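PDB 3HZ8: Thiol:disulfide interchange protein DsbA from Neisseria meningitidis MC58, which probably introduces disulfide bonds into proteins of the periplasm, as a thioredoxin-family thiol-disulfide oxidoreductase of the DsbA type. Local coordinates for residues A[37-49]-A[168-180]. The protein carries 1 engineered substitution. Sequence-based numbering, arbitrary orientation. Where two conformers were deposited one is given.
Sequences PHCAHLEPVLSKH and FADWESGMNTIDL
Trp171, in the first turn of helix 171-191, lays one face of its indole across Leu42 of helix 37-50. Leu42 CB sits over the six-membered ring, 4.1 Å from its centroid, a CH-pi contact, and Leu42 CD1 reaches Trp171 CE3 at 3.8 Å. With CG turned beside its own backbone N (chi1 -48°), the indole runs back along the active-site helix, where Trp171 CZ2 comes within 3.6 Å of His38 O and NE1 lies near His41 CB. The side chain is a knob in the hole framed by His38, His41, Leu42 and Val45.

One turn on, Met175 is the second knob, among Leu42, Val45, Leu46 and His49. Its chain bends at chi2, -56°, and again at chi3: CB stands squarely over the His49 imidazole, CG packs on Val45 CG1 at 3.6 Å, SD touches His49 CB, and CE folds back to Leu42 CD1. At the imidazole edge, His49 NE2 donates to Asp179 OD1 at 2.7 Å, close to the ring plane, meeting OD1 on its syn side but tilted out of the carboxylate plane. Face contact and edge bond together should hold the ring in this rotation.

The axes of these segments cross at -41°, 9.7 Å apart. Leu42 and Leu46 reach Glu30 of strand 26-32, while Ile178 packs on Val28 and Val158, seating both helices on the thioredoxin-fold sheet; helix 88-101 packs against the active-site helix, whose Cys39 is disulfide-bonded to Cys36.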
# COMPACT_ATOMS: atom_id res chain seq x y z
N PRO A 37 6.23 -9.92 -7.20
CA PRO A 37 7.61 -9.46 -7.41
C PRO A 37 7.78 -7.99 -7.79
O PRO A 37 8.70 -7.35 -7.28
CB PRO A 37 8.12 -10.38 -8.52
CG PRO A 37 7.30 -11.63 -8.36
CD PRO A 37 5.93 -11.09 -8.04
N HIS A 38 6.91 -7.46 -8.63
CA HIS A 38 7.06 -6.05 -9.01
C HIS A 38 6.77 -5.15 -7.82
O HIS A 38 7.35 -4.07 -7.70
CB HIS A 38 6.21 -5.72 -10.23
CG HIS A 38 6.82 -6.17 -11.52
ND1 HIS A 38 8.18 -6.36 -11.66
CD2 HIS A 38 6.28 -6.45 -12.73
CE1 HIS A 38 8.44 -6.75 -12.89
NE2 HIS A 38 7.31 -6.80 -13.56
N CYS A 39 5.86 -5.59 -6.95
CA CYS A 39 5.56 -4.85 -5.73
C CYS A 39 6.78 -4.83 -4.79
O CYS A 39 7.04 -3.82 -4.14
CB CYS A 39 4.38 -5.48 -4.99
SG CYS A 39 2.87 -5.62 -5.96
N ALA A 40 7.50 -5.95 -4.73
CA ALA A 40 8.72 -6.04 -3.90
C ALA A 40 9.80 -5.11 -4.42
O ALA A 40 10.58 -4.57 -3.63
CB ALA A 40 9.25 -7.48 -3.82
N HIS A 41 9.83 -4.91 -5.74
CA HIS A 41 10.80 -4.01 -6.35
C HIS A 41 10.42 -2.55 -6.18
O HIS A 41 11.28 -1.70 -6.00
CB HIS A 41 11.01 -4.32 -7.83
CG HIS A 41 11.94 -5.46 -8.07
ND1 HIS A 41 11.51 -6.69 -8.53
CD2 HIS A 41 13.27 -5.57 -7.89
CE1 HIS A 41 12.54 -7.50 -8.64
NE2 HIS A 41 13.63 -6.85 -8.26
N LEU A 42 9.13 -2.25 -6.30
CA LEU A 42 8.66 -0.88 -6.07
C LEU A 42 8.91 -0.46 -4.61
O LEU A 42 9.20 0.71 -4.34
CB LEU A 42 7.17 -0.74 -6.41
CG LEU A 42 6.47 0.59 -6.06
CD1 LEU A 42 7.16 1.82 -6.71
CD2 LEU A 42 5.01 0.56 -6.46
N GLU A 43 8.78 -1.42 -3.69
CA GLU A 43 8.81 -1.14 -2.26
C GLU A 43 9.93 -0.20 -1.80
O GLU A 43 9.64 0.85 -1.23
CB GLU A 43 8.81 -2.45 -1.46
CG GLU A 43 8.89 -2.25 0.06
CD GLU A 43 7.67 -1.55 0.65
OE1 GLU A 43 6.60 -1.52 -0.01
OE2 GLU A 43 7.79 -1.05 1.79
N PRO A 44 11.21 -0.56 -2.06
CA PRO A 44 12.28 0.33 -1.58
C PRO A 44 12.27 1.74 -2.19
O PRO A 44 12.66 2.71 -1.53
CB PRO A 44 13.56 -0.42 -1.96
CG PRO A 44 13.17 -1.32 -3.07
CD PRO A 44 11.78 -1.76 -2.73
N VAL A 45 11.81 1.85 -3.44
CA VAL A 45 11.74 3.14 -4.12
C VAL A 45 10.66 4.02 -3.49
O VAL A 45 10.88 5.21 -3.18
CB VAL A 45 11.48 2.95 -5.64
CG1 VAL A 45 11.26 4.29 -6.33
CG2 VAL A 45 12.64 2.20 -6.31
N LEU A 46 9.49 3.42 -3.29
CA LEU A 46 8.34 4.15 -2.79
C LEU A 46 8.52 4.50 -1.32
O LEU A 46 8.21 5.61 -0.90
CB LEU A 46 7.04 3.35 -3.00
CG LEU A 46 5.74 3.99 -2.51
CD1 LEU A 46 5.46 5.37 -3.11
CD2 LEU A 46 4.55 3.05 -2.74
N SER A 47 9.01 3.55 -0.53
CA SER A 47 9.22 3.83 0.89
C SER A 47 10.29 4.91 1.10
O SER A 47 10.14 5.77 1.99
CB SER A 47 9.55 2.54 1.65
OG SER A 47 10.79 2.02 1.27
N LYS A 48 11.35 4.89 0.30
CA LYS A 48 12.35 5.96 0.37
C LYS A 48 11.73 7.29 -0.01
O LYS A 48 11.93 8.29 0.68
CB LYS A 48 13.54 5.69 -0.52
CG LYS A 48 14.51 6.86 -0.53
CD LYS A 48 15.78 6.50 -1.23
CE LYS A 48 16.78 7.63 -1.08
NZ LYS A 48 18.08 7.17 -1.59
N HIS A 49 10.97 7.31 -1.10
CA HIS A 49 10.39 8.55 -1.55
C HIS A 49 9.46 9.15 -0.50
O HIS A 49 9.44 10.35 -0.30
CB HIS A 49 9.65 8.36 -2.88
CG HIS A 49 9.31 9.65 -3.55
ND1 HIS A 49 10.28 10.54 -3.97
CD2 HIS A 49 8.12 10.21 -3.85
CE1 HIS A 49 9.69 11.59 -4.51
NE2 HIS A 49 8.38 11.42 -4.44
N PHE A 168 2.99 3.93 -14.68
CA PHE A 168 4.44 3.86 -14.51
C PHE A 168 5.17 3.46 -15.80
O PHE A 168 4.78 2.50 -16.46
CB PHE A 168 4.79 2.81 -13.45
CG PHE A 168 4.50 3.22 -12.03
CD1 PHE A 168 5.48 3.87 -11.28
CD2 PHE A 168 3.30 2.87 -11.42
CE1 PHE A 168 5.25 4.22 -9.95
CE2 PHE A 168 3.05 3.21 -10.09
CZ PHE A 168 4.04 3.90 -9.35
N ALA A 169 6.22 4.22 -16.12
CA ALA A 169 7.22 3.81 -17.13
C ALA A 169 8.32 2.97 -16.45
O ALA A 169 8.73 1.92 -16.96
CB ALA A 169 7.80 5.02 -17.85
N ASP A 170 8.77 3.45 -15.29
CA ASP A 170 9.56 2.67 -14.34
C ASP A 170 9.29 3.23 -12.93
O ASP A 170 8.57 4.22 -12.80
CB ASP A 170 11.07 2.62 -14.71
CG ASP A 170 11.76 3.98 -14.66
OD1 ASP A 170 11.25 4.96 -14.07
OD2 ASP A 170 12.89 4.06 -15.20
N TRP A 171 9.83 2.61 -11.88
CA TRP A 171 9.44 3.04 -10.53
C TRP A 171 9.98 4.44 -10.21
O TRP A 171 9.27 5.27 -9.63
CB TRP A 171 9.86 2.03 -9.46
CG TRP A 171 9.51 0.61 -9.79
CD1 TRP A 171 10.35 -0.45 -9.81
CD2 TRP A 171 8.21 0.10 -10.14
NE1 TRP A 171 9.68 -1.59 -10.17
CE2 TRP A 171 8.36 -1.28 -10.39
CE3 TRP A 171 6.94 0.69 -10.31
CZ2 TRP A 171 7.28 -2.10 -10.76
CZ3 TRP A 171 5.88 -0.11 -10.69
CH2 TRP A 171 6.05 -1.49 -10.91
N GLU A 172 11.22 4.70 -10.60
CA GLU A 172 11.84 5.98 -10.26
C GLU A 172 11.13 7.17 -10.88
O GLU A 172 10.81 8.13 -10.17
CB GLU A 172 13.33 5.96 -10.63
CG GLU A 172 14.17 5.09 -9.71
CD GLU A 172 14.47 5.76 -8.38
OE1 GLU A 172 14.18 6.96 -8.23
OE2 GLU A 172 15.02 5.08 -7.50
N SER A 173 10.86 7.12 -12.19
CA SER A 173 10.14 8.21 -12.83
C SER A 173 8.73 8.37 -12.28
O SER A 173 8.18 9.48 -12.23
CB SER A 173 10.09 8.05 -14.36
OG SER A 173 9.41 6.87 -14.74
N GLY A 174 8.14 7.26 -11.82
CA GLY A 174 6.81 7.33 -11.22
C GLY A 174 6.77 8.17 -9.96
O GLY A 174 5.73 8.75 -9.63
N MET A 175 7.90 8.25 -9.25
CA MET A 175 7.95 9.09 -8.05
C MET A 175 7.78 10.57 -8.39
O MET A 175 7.12 11.31 -7.66
CB MET A 175 9.25 8.86 -7.26
CG MET A 175 9.48 7.43 -6.77
SD MET A 175 8.15 6.75 -5.74
CE MET A 175 7.25 5.74 -6.95
N ASN A 176 8.38 10.99 -9.51
CA ASN A 176 8.18 12.34 -10.03
C ASN A 176 6.71 12.60 -10.37
O ASN A 176 6.15 13.65 -10.05
CB ASN A 176 9.05 12.56 -11.27
CG ASN A 176 10.54 12.49 -10.98
OD1 ASN A 176 10.99 12.81 -9.87
ND2 ASN A 176 11.33 12.11 -11.99
N THR A 177 6.08 11.63 -11.03
CA THR A 177 4.63 11.71 -11.31
C THR A 177 3.83 11.89 -10.01
O THR A 177 2.94 12.74 -9.94
CB THR A 177 4.14 10.48 -12.12
OG1 THR A 177 4.93 10.37 -13.31
CG2 THR A 177 2.67 10.62 -12.53
N ILE A 178 4.16 11.13 -8.98
CA ILE A 178 3.48 11.28 -7.69
C ILE A 178 3.58 12.71 -7.18
O ILE A 178 2.59 13.30 -6.76
CB ILE A 178 4.01 10.27 -6.63
CG1 ILE A 178 3.58 8.84 -7.01
CG2 ILE A 178 3.51 10.62 -5.19
CD1 ILE A 178 4.24 7.74 -6.23
N ASP A 179 4.79 13.28 -7.23
CA ASP A 179 5.00 14.66 -6.75
C ASP A 179 4.15 15.67 -7.52
O ASP A 179 3.57 16.58 -6.92
CB ASP A 179 6.47 15.03 -6.86
CG ASP A 179 7.35 14.25 -5.88
OD1 ASP A 179 6.79 13.59 -4.96
OD2 ASP A 179 8.59 14.32 -6.03
N LEU A 180 4.10 15.53 -8.85
CA LEU A 180 3.30 16.42 -9.69
C LEU A 180 1.82 16.26 -9.39
O LEU A 180 1.10 17.26 -9.30
CB LEU A 180 3.58 16.18 -11.18
CG LEU A 180 4.98 16.49 -11.73
CD1 LEU A 180 5.07 16.01 -13.17
CD2 LEU A 180 5.21 17.98 -11.64